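Local coordinates for Lin2634 protein (Listeria innocua, PDB 3MZO) that is a calcium-binding HD-domain protein of the YfbR-like family, probably a metal-dependent phosphohydrolase acting on nucleotides, at residues Ser40-Phe45 against Gly131-Ile136; Leu73-Ile78 against Ser94-Ser99; Ile158-Tyr163 against Lys198-Gln203. All blocks are in the same frame, centred on the assembly; numbering follows the deposited sequence.

Interaction 1: residues Ser40-Phe45 against Gly131-Ile136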
# COMPACT_ATOMS: atom_id res chain seq x y z
N SER B 40 -24.96 2.33 -10.02
CA SER B 40 -25.70 3.37 -9.28
C SER B 40 -26.11 4.58 -10.11
O SER B 40 -27.27 5.04 -10.03
CB SER B 40 -24.94 3.79 -8.05
OG SER B 40 -24.68 2.65 -7.23
N ILE B 41 -25.17 5.07 -10.93
CA ILE B 41 -25.44 6.15 -11.88
C ILE B 41 -26.54 5.73 -12.87
O ILE B 41 -27.50 6.47 -13.08
CB ILE B 41 -24.12 6.60 -12.62
CG1 ILE B 41 -23.17 7.31 -11.63
CG2 ILE B 41 -24.43 7.52 -13.82
CD1 ILE B 41 -21.68 7.31 -12.09
N ALA B 42 -26.44 4.54 -13.43
CA ALA B 42 -27.41 4.05 -14.41
C ALA B 42 -28.82 3.96 -13.82
O ALA B 42 -29.82 4.33 -14.46
CB ALA B 42 -26.98 2.68 -15.00
N GLN B 43 -28.88 3.48 -12.58
CA GLN B 43 -30.11 3.39 -11.79
C GLN B 43 -30.74 4.75 -11.66
O GLN B 43 -31.96 4.88 -11.74
CB GLN B 43 -29.77 2.83 -10.40
CG GLN B 43 -30.87 2.88 -9.31
CD GLN B 43 -30.44 2.16 -8.06
OE1 GLN B 43 -30.68 0.96 -7.90
NE2 GLN B 43 -29.77 2.88 -7.19
N PHE B 44 -29.93 5.78 -11.42
CA PHE B 44 -30.47 7.11 -11.33
C PHE B 44 -31.03 7.55 -12.68
O PHE B 44 -32.14 8.09 -12.75
CB PHE B 44 -29.47 8.14 -10.84
CG PHE B 44 -29.97 9.53 -11.00
CD1 PHE B 44 -30.91 10.03 -10.14
CD2 PHE B 44 -29.54 10.32 -12.07
CE1 PHE B 44 -31.44 11.32 -10.33
CE2 PHE B 44 -30.04 11.60 -12.24
CZ PHE B 44 -31.00 12.10 -11.36
N PHE B 45 -30.29 7.34 -13.76
CA PHE B 45 -30.81 7.74 -15.07
C PHE B 45 -32.07 6.95 -15.45
O PHE B 45 -32.97 7.49 -16.12
CB PHE B 45 -29.73 7.69 -16.17
CG PHE B 45 -28.67 8.77 -16.03
CD1 PHE B 45 -29.03 10.10 -15.80
CD2 PHE B 45 -27.32 8.45 -16.11
CE1 PHE B 45 -28.05 11.08 -15.65
CE2 PHE B 45 -26.34 9.44 -15.97
CZ PHE B 45 -26.71 10.74 -15.73
N GLY B 131 -28.90 0.47 -23.20
CA GLY B 131 -27.53 0.50 -23.70
C GLY B 131 -26.96 1.91 -23.75
O GLY B 131 -25.77 2.13 -23.47
N LYS B 132 -27.81 2.86 -24.13
CA LYS B 132 -27.40 4.25 -24.10
C LYS B 132 -27.24 4.73 -22.66
O LYS B 132 -26.34 5.54 -22.37
CB LYS B 132 -28.37 5.13 -24.85
CG LYS B 132 -28.45 4.81 -26.31
CD LYS B 132 -29.52 5.67 -27.00
CE LYS B 132 -29.47 5.45 -28.47
NZ LYS B 132 -30.47 6.26 -29.23
N ILE B 133 -28.08 4.23 -21.75
CA ILE B 133 -27.91 4.58 -20.35
C ILE B 133 -26.55 4.09 -19.88
O ILE B 133 -25.88 4.77 -19.11
CB ILE B 133 -29.06 4.06 -19.46
CG1 ILE B 133 -30.32 4.91 -19.68
CG2 ILE B 133 -28.69 4.06 -17.96
CD1 ILE B 133 -31.55 4.32 -19.06
N LEU B 134 -26.14 2.91 -20.33
CA LEU B 134 -24.80 2.40 -19.97
C LEU B 134 -23.72 3.31 -20.54
O LEU B 134 -22.75 3.62 -19.85
CB LEU B 134 -24.57 0.97 -20.46
CG LEU B 134 -23.14 0.40 -20.26
CD1 LEU B 134 -22.61 0.47 -18.83
CD2 LEU B 134 -23.07 -1.04 -20.81
N ALA B 135 -23.89 3.73 -21.81
CA ALA B 135 -22.90 4.59 -22.45
C ALA B 135 -22.70 5.88 -21.65
O ALA B 135 -21.56 6.25 -21.36
CB ALA B 135 -23.24 4.90 -23.98
N ILE B 136 -23.78 6.54 -21.26
CA ILE B 136 -23.63 7.82 -20.61
C ILE B 136 -23.14 7.64 -19.18
O ILE B 136 -22.39 8.48 -18.68
CB ILE B 136 -24.88 8.72 -20.66
CG1 ILE B 136 -26.07 8.09 -19.93
CG2 ILE B 136 -25.27 9.05 -22.13
CD1 ILE B 136 -27.34 8.99 -19.92
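Ala42 and Phe45 of one helix meet Ile133 and Ile136 of another, and no hydrogen bond passes between the two segments: van der Waals and CH-pi contacts hold them together. Two kinds of interaction make up the contact, aliphatic packing at the point where the backbones come nearest and a CH-pi contact one turn further on.

The aliphatic part centres on one methyl of Ile133. Ile133 CG2 lies 3.7 Å from Ala42 CB and equally close to the carbonyl oxygen Ala42 O, and 4.2 Å from Phe45 CB, so a single methyl sits against both the backbone and the side-chain stems of the facing helix. Its placement follows from chi1 of -74°, which turns CG1 beside the backbone N of Ile133 and CG2 to the side opposite that N. The small Ala42 permits a near approach, its CA being 6.0 Å from Ile133 CA.

The aromatic part joins Ile136 to one face of the Phe45 ring. Ile136 CD1 stands 4.1 Å from the ring centroid and 21° off the normal, displaced toward the rim; its nearest ring atom is Phe45 CD2, at 3.8 Å. Ile136 CG1 comes near the same CD2-CE2 side of the ring, 4.0 Å from Phe45 CD2, and the two side chains meet obliquely.

The axes of the two segments approach to 9.2 Å with their directions 128° apart, inclined well away from antiparallel. The contact is buried in the all-helical fold: Leu61 and Ala65 of helix 58-67 pack on Ala42, with Leu61 also reaching Ile133, while Ser178 of helix 177-191 touches both Phe45 and Ile136. On helix 31-51 itself, Phe44 meets Phe113 of a second subunit edge-to-face.

Interaction 2: residues Leu73-Ile78 against Ser94-Ser99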
# COMPACT_ATOMS: atom_id res chain seq x y z
N LEU B 73 -10.95 -8.54 -16.04
CA LEU B 73 -10.28 -9.61 -15.31
C LEU B 73 -9.15 -10.23 -16.12
O LEU B 73 -8.17 -10.68 -15.54
CB LEU B 73 -11.25 -10.74 -14.99
CG LEU B 73 -11.73 -10.96 -13.59
CD1 LEU B 73 -12.68 -12.15 -13.68
CD2 LEU B 73 -10.61 -11.25 -12.64
N PHE B 74 -9.32 -10.26 -17.45
CA PHE B 74 -8.34 -10.93 -18.34
C PHE B 74 -7.77 -10.06 -19.50
O PHE B 74 -6.76 -10.43 -20.09
CB PHE B 74 -8.88 -12.27 -18.88
CG PHE B 74 -10.35 -12.27 -19.20
CD1 PHE B 74 -10.82 -11.75 -20.39
CD2 PHE B 74 -11.26 -12.84 -18.33
CE1 PHE B 74 -12.17 -11.77 -20.69
CE2 PHE B 74 -12.62 -12.87 -18.61
CZ PHE B 74 -13.08 -12.33 -19.79
N ILE B 75 -8.40 -8.93 -19.80
CA ILE B 75 -7.83 -8.00 -20.77
C ILE B 75 -8.19 -6.55 -20.42
O ILE B 75 -9.37 -6.21 -20.27
CB ILE B 75 -8.28 -8.36 -22.21
CG1 ILE B 75 -7.70 -7.34 -23.21
CG2 ILE B 75 -9.82 -8.50 -22.26
CD1 ILE B 75 -7.71 -7.77 -24.66
N GLY B 76 -7.17 -5.72 -20.24
CA GLY B 76 -7.35 -4.30 -19.94
C GLY B 76 -8.02 -3.52 -21.05
O GLY B 76 -8.09 -3.97 -22.20
N ASP B 77 -8.51 -2.34 -20.71
CA ASP B 77 -9.27 -1.51 -21.64
C ASP B 77 -8.68 -0.11 -21.59
O ASP B 77 -8.54 0.44 -20.49
CB ASP B 77 -10.74 -1.51 -21.20
CG ASP B 77 -11.68 -0.77 -22.17
OD1 ASP B 77 -11.64 -1.06 -23.39
OD2 ASP B 77 -12.47 0.09 -21.71
N ILE B 78 -8.34 0.47 -22.75
CA ILE B 78 -7.75 1.82 -22.76
C ILE B 78 -8.86 2.86 -22.43
O ILE B 78 -9.80 3.01 -23.20
CB ILE B 78 -7.05 2.15 -24.13
CG1 ILE B 78 -6.13 1.01 -24.59
CG2 ILE B 78 -6.23 3.45 -24.01
CD1 ILE B 78 -5.62 1.20 -26.00
N SER B 94 -11.01 -4.73 -29.08
CA SER B 94 -12.40 -5.18 -28.85
C SER B 94 -12.64 -6.61 -29.33
O SER B 94 -13.36 -7.37 -28.68
CB SER B 94 -13.42 -4.26 -29.52
OG SER B 94 -13.55 -3.06 -28.82
N GLU B 95 -12.05 -6.96 -30.47
CA GLU B 95 -12.16 -8.30 -31.00
C GLU B 95 -11.49 -9.31 -30.07
O GLU B 95 -12.05 -10.37 -29.82
CB GLU B 95 -11.50 -8.41 -32.37
CG GLU B 95 -12.24 -7.77 -33.50
CD GLU B 95 -11.51 -7.99 -34.84
OE1 GLU B 95 -11.23 -9.17 -35.21
OE2 GLU B 95 -11.21 -6.98 -35.50
N VAL B 96 -10.28 -8.98 -29.59
CA VAL B 96 -9.57 -9.85 -28.65
C VAL B 96 -10.42 -10.06 -27.38
O VAL B 96 -10.60 -11.20 -26.93
CB VAL B 96 -8.15 -9.32 -28.27
CG1 VAL B 96 -7.62 -10.03 -27.00
CG2 VAL B 96 -7.17 -9.48 -29.43
N GLU B 97 -10.93 -8.97 -26.82
CA GLU B 97 -11.78 -9.03 -25.65
C GLU B 97 -12.98 -9.95 -25.88
O GLU B 97 -13.28 -10.80 -25.04
CB GLU B 97 -12.25 -7.63 -25.23
CG GLU B 97 -13.01 -7.60 -23.91
CD GLU B 97 -14.52 -7.67 -24.09
OE1 GLU B 97 -15.08 -6.72 -24.68
OE2 GLU B 97 -15.14 -8.67 -23.64
N GLU B 98 -13.65 -9.79 -27.01
CA GLU B 98 -14.85 -10.58 -27.31
C GLU B 98 -14.53 -12.08 -27.34
O GLU B 98 -15.24 -12.89 -26.74
CB GLU B 98 -15.48 -10.14 -28.64
CG GLU B 98 -16.84 -10.78 -28.96
CD GLU B 98 -17.41 -10.40 -30.33
OE1 GLU B 98 -17.10 -9.31 -30.86
OE2 GLU B 98 -18.20 -11.20 -30.88
N SER B 99 -13.44 -12.44 -28.01
CA SER B 99 -13.04 -13.84 -28.11
C SER B 99 -12.62 -14.39 -26.77
O SER B 99 -12.97 -15.52 -26.42
CB SER B 99 -11.88 -14.01 -29.09
OG SER B 99 -12.31 -13.63 -30.38
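With chi1 at 178°, Ile75 extends CG1 opposite its backbone N, and an extended chi2 of 163° carries CD1 on to Val96, while the CG2 branch is turned to Glu97. Glu97 likewise starts with CG opposite its N (chi1 -173°), which brings that methylene to Ile75 CG2; a bend at chi2 then turns the carboxylate off the line of the chain.

The two branches of Ile75 thus have separate partners. Ile75 CD1 is 3.3 Å from Val96 CG1, a short distance whose exact value is best read with caution, and the side chains meet at a slant. Ile75 CG2 rests 3.7 Å from Glu97 CG and 3.9 Å from Glu97 CB, the chains running at about a right angle. Only the aliphatic part of Glu97 takes part here; its OE2 is hydrogen-bonded to Thr101, one turn on along the same helix. The Glu97 side chain is about 5 Å from a bound calcium ion.

Segment 73-78 has no regular structure; it belongs to the connection between helices 58-67 and 87-108, and Ile75 joins it to the second of these. Phe74 packs beside it on Met100 and Thr101 of helix 87-108, and Leu93 of a third subunit packs on Ile75.

Interaction 3: residues Ile158-Tyr163 against Lys198-Gln203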
# COMPACT_ATOMS: atom_id res chain seq x y z
N ILE B 158 -3.38 14.67 -18.97
CA ILE B 158 -4.25 13.58 -19.39
C ILE B 158 -5.65 13.72 -18.77
O ILE B 158 -6.64 13.47 -19.43
CB ILE B 158 -3.64 12.18 -19.07
CG1 ILE B 158 -4.32 11.09 -19.90
CG2 ILE B 158 -3.78 11.79 -17.60
CD1 ILE B 158 -4.09 11.24 -21.38
N PHE B 159 -5.75 14.18 -17.53
CA PHE B 159 -7.06 14.26 -16.86
C PHE B 159 -7.99 15.30 -17.48
O PHE B 159 -9.19 15.03 -17.64
CB PHE B 159 -6.86 14.44 -15.36
CG PHE B 159 -6.16 13.27 -14.75
CD1 PHE B 159 -6.81 12.04 -14.64
CD2 PHE B 159 -4.85 13.35 -14.36
CE1 PHE B 159 -6.16 10.94 -14.11
CE2 PHE B 159 -4.19 12.24 -13.84
CZ PHE B 159 -4.86 11.04 -13.71
N VAL B 160 -7.45 16.44 -17.91
CA VAL B 160 -8.23 17.44 -18.63
C VAL B 160 -8.72 16.86 -19.95
O VAL B 160 -9.87 17.11 -20.38
CB VAL B 160 -7.40 18.71 -18.91
CG1 VAL B 160 -8.02 19.53 -20.08
CG2 VAL B 160 -7.28 19.54 -17.63
N GLU B 161 -7.86 16.07 -20.59
CA GLU B 161 -8.22 15.44 -21.86
C GLU B 161 -9.31 14.40 -21.69
O GLU B 161 -10.21 14.30 -22.53
CB GLU B 161 -6.98 14.80 -22.51
CG GLU B 161 -5.93 15.80 -22.99
CD GLU B 161 -4.54 15.16 -23.21
OE1 GLU B 161 -4.46 13.91 -23.38
OE2 GLU B 161 -3.53 15.90 -23.19
N ILE B 162 -9.24 13.62 -20.62
CA ILE B 162 -10.28 12.62 -20.32
C ILE B 162 -11.64 13.31 -20.05
O ILE B 162 -12.67 12.89 -20.54
CB ILE B 162 -9.86 11.75 -19.09
CG1 ILE B 162 -8.64 10.87 -19.43
CG2 ILE B 162 -11.03 10.87 -18.60
CD1 ILE B 162 -7.85 10.33 -18.23
N TYR B 163 -11.61 14.36 -19.23
CA TYR B 163 -12.79 15.11 -18.88
C TYR B 163 -13.45 15.67 -20.16
O TYR B 163 -14.67 15.54 -20.37
CB TYR B 163 -12.39 16.24 -17.92
CG TYR B 163 -13.51 17.17 -17.54
CD1 TYR B 163 -13.79 18.31 -18.32
CD2 TYR B 163 -14.32 16.92 -16.44
CE1 TYR B 163 -14.82 19.18 -17.97
CE2 TYR B 163 -15.35 17.78 -16.08
CZ TYR B 163 -15.60 18.90 -16.86
OH TYR B 163 -16.62 19.76 -16.52
N LYS B 198 -10.31 28.14 -9.82
CA LYS B 198 -8.83 28.13 -9.95
C LYS B 198 -8.33 27.14 -10.98
O LYS B 198 -7.14 27.11 -11.28
CB LYS B 198 -8.19 27.75 -8.62
CG LYS B 198 -8.54 28.69 -7.51
CD LYS B 198 -8.06 28.18 -6.18
CE LYS B 198 -8.46 29.15 -5.10
NZ LYS B 198 -7.96 28.78 -3.75
N THR B 199 -9.22 26.30 -11.49
CA THR B 199 -8.91 25.32 -12.51
C THR B 199 -9.38 25.93 -13.82
O THR B 199 -9.98 27.00 -13.84
CB THR B 199 -9.70 24.02 -12.28
OG1 THR B 199 -11.04 24.19 -12.79
CG2 THR B 199 -9.77 23.66 -10.78
N GLU B 200 -9.13 25.22 -14.92
CA GLU B 200 -9.62 25.68 -16.22
C GLU B 200 -10.96 25.04 -16.60
O GLU B 200 -11.46 25.26 -17.72
CB GLU B 200 -8.56 25.41 -17.30
CG GLU B 200 -8.33 23.93 -17.62
CD GLU B 200 -6.90 23.66 -18.09
OE1 GLU B 200 -6.41 24.38 -18.98
OE2 GLU B 200 -6.27 22.71 -17.56
N LEU B 201 -11.57 24.30 -15.67
CA LEU B 201 -12.81 23.57 -15.96
C LEU B 201 -13.96 24.47 -16.41
O LEU B 201 -14.63 24.14 -17.40
CB LEU B 201 -13.25 22.68 -14.77
CG LEU B 201 -12.32 21.48 -14.44
CD1 LEU B 201 -12.70 20.79 -13.15
CD2 LEU B 201 -12.27 20.48 -15.58
N PRO B 202 -14.17 25.62 -15.73
CA PRO B 202 -15.22 26.53 -16.19
C PRO B 202 -15.12 26.87 -17.67
O PRO B 202 -16.08 26.67 -18.43
CB PRO B 202 -15.01 27.78 -15.31
CG PRO B 202 -14.39 27.23 -14.03
CD PRO B 202 -13.51 26.11 -14.49
N GLN B 203 -13.96 27.36 -18.09
CA GLN B 203 -13.76 27.77 -19.48
C GLN B 203 -13.90 26.58 -20.41
O GLN B 203 -14.64 26.63 -21.41
CB GLN B 203 -12.38 28.41 -19.65
CG GLN B 203 -12.04 28.70 -21.12
CD GLN B 203 -10.80 29.56 -21.27
OE1 GLN B 203 -10.52 30.41 -20.43
NE2 GLN B 203 -10.07 29.35 -22.36
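The Tyr163 ring carries the Leu201 CD2 methyl on one face, practically over its centre. The methyl is 3.7 Å from the centroid and 10° off the ring normal. Its distances to the six ring carbons span a narrow range, from 3.7 Å between Leu201 CD2 and Tyr163 CE1 to 4.2 Å between Leu201 CD2 and Tyr163 CD2. That near-uniformity is the evidence for a CH-pi contact over the face. At the far end of the ring the hydroxyl is hydrogen-bonded to Thr205, which fixes the tyrosine to helix 201-211 a second time.

The first torsion of Tyr163 directs the ring. At 176° it holds CG opposite the backbone N and sends the ring out toward the other segment, where Leu201 reaches it through its CD2 branch.

A second, more peripheral contact sets Val160 against Glu200. The Val160 CG2 methyl is 3.3 Å from Glu200 OE2, with the two side chains at about a right angle; it is an encounter of a methyl with a carboxylate oxygen. Behind it, Thr199 OG1 accepts from Leu201 N at 2.9 Å with an N-H...O angle of 160°, forming an ST turn just where helix 201-211 begins and Glu200 takes the N-cap position.

Leu191 of helix 177-191 touches both Tyr163 and Leu201, and Ile150 of helix 129-151 also packs on Leu201. The chemistry therefore implies attachment of the C-terminal helix through a buried methyl-on-ring contact and a tyrosine hydroxyl bond; Glu200 lies at the exposed margin, where its OE1 makes a long, weak ion pair with Lys194 of a fourth subunit.

Overall arrangement
The three contacts are spread through a chain of helices and loops without strands, with centres 22 Å (interactions 1 and 2), 23 Å (1 and 3) and 29 Å (2 and 3) apart, and none touches another. Along the sequence, interaction 2 is nested within the loop that interaction 1 closes; interaction 3 follows both. Interaction 1 joins helices 31-51 and 129-151, which supply the calcium ligands His34 and Asp138, while interaction 2 packs the connection that follows His68 and Asp69 on helix 87-108. These two lie on opposite sides of the chain's centre. Interaction 3 ties the C-terminal helix 201-211 to helix 158-172, away from the metal site.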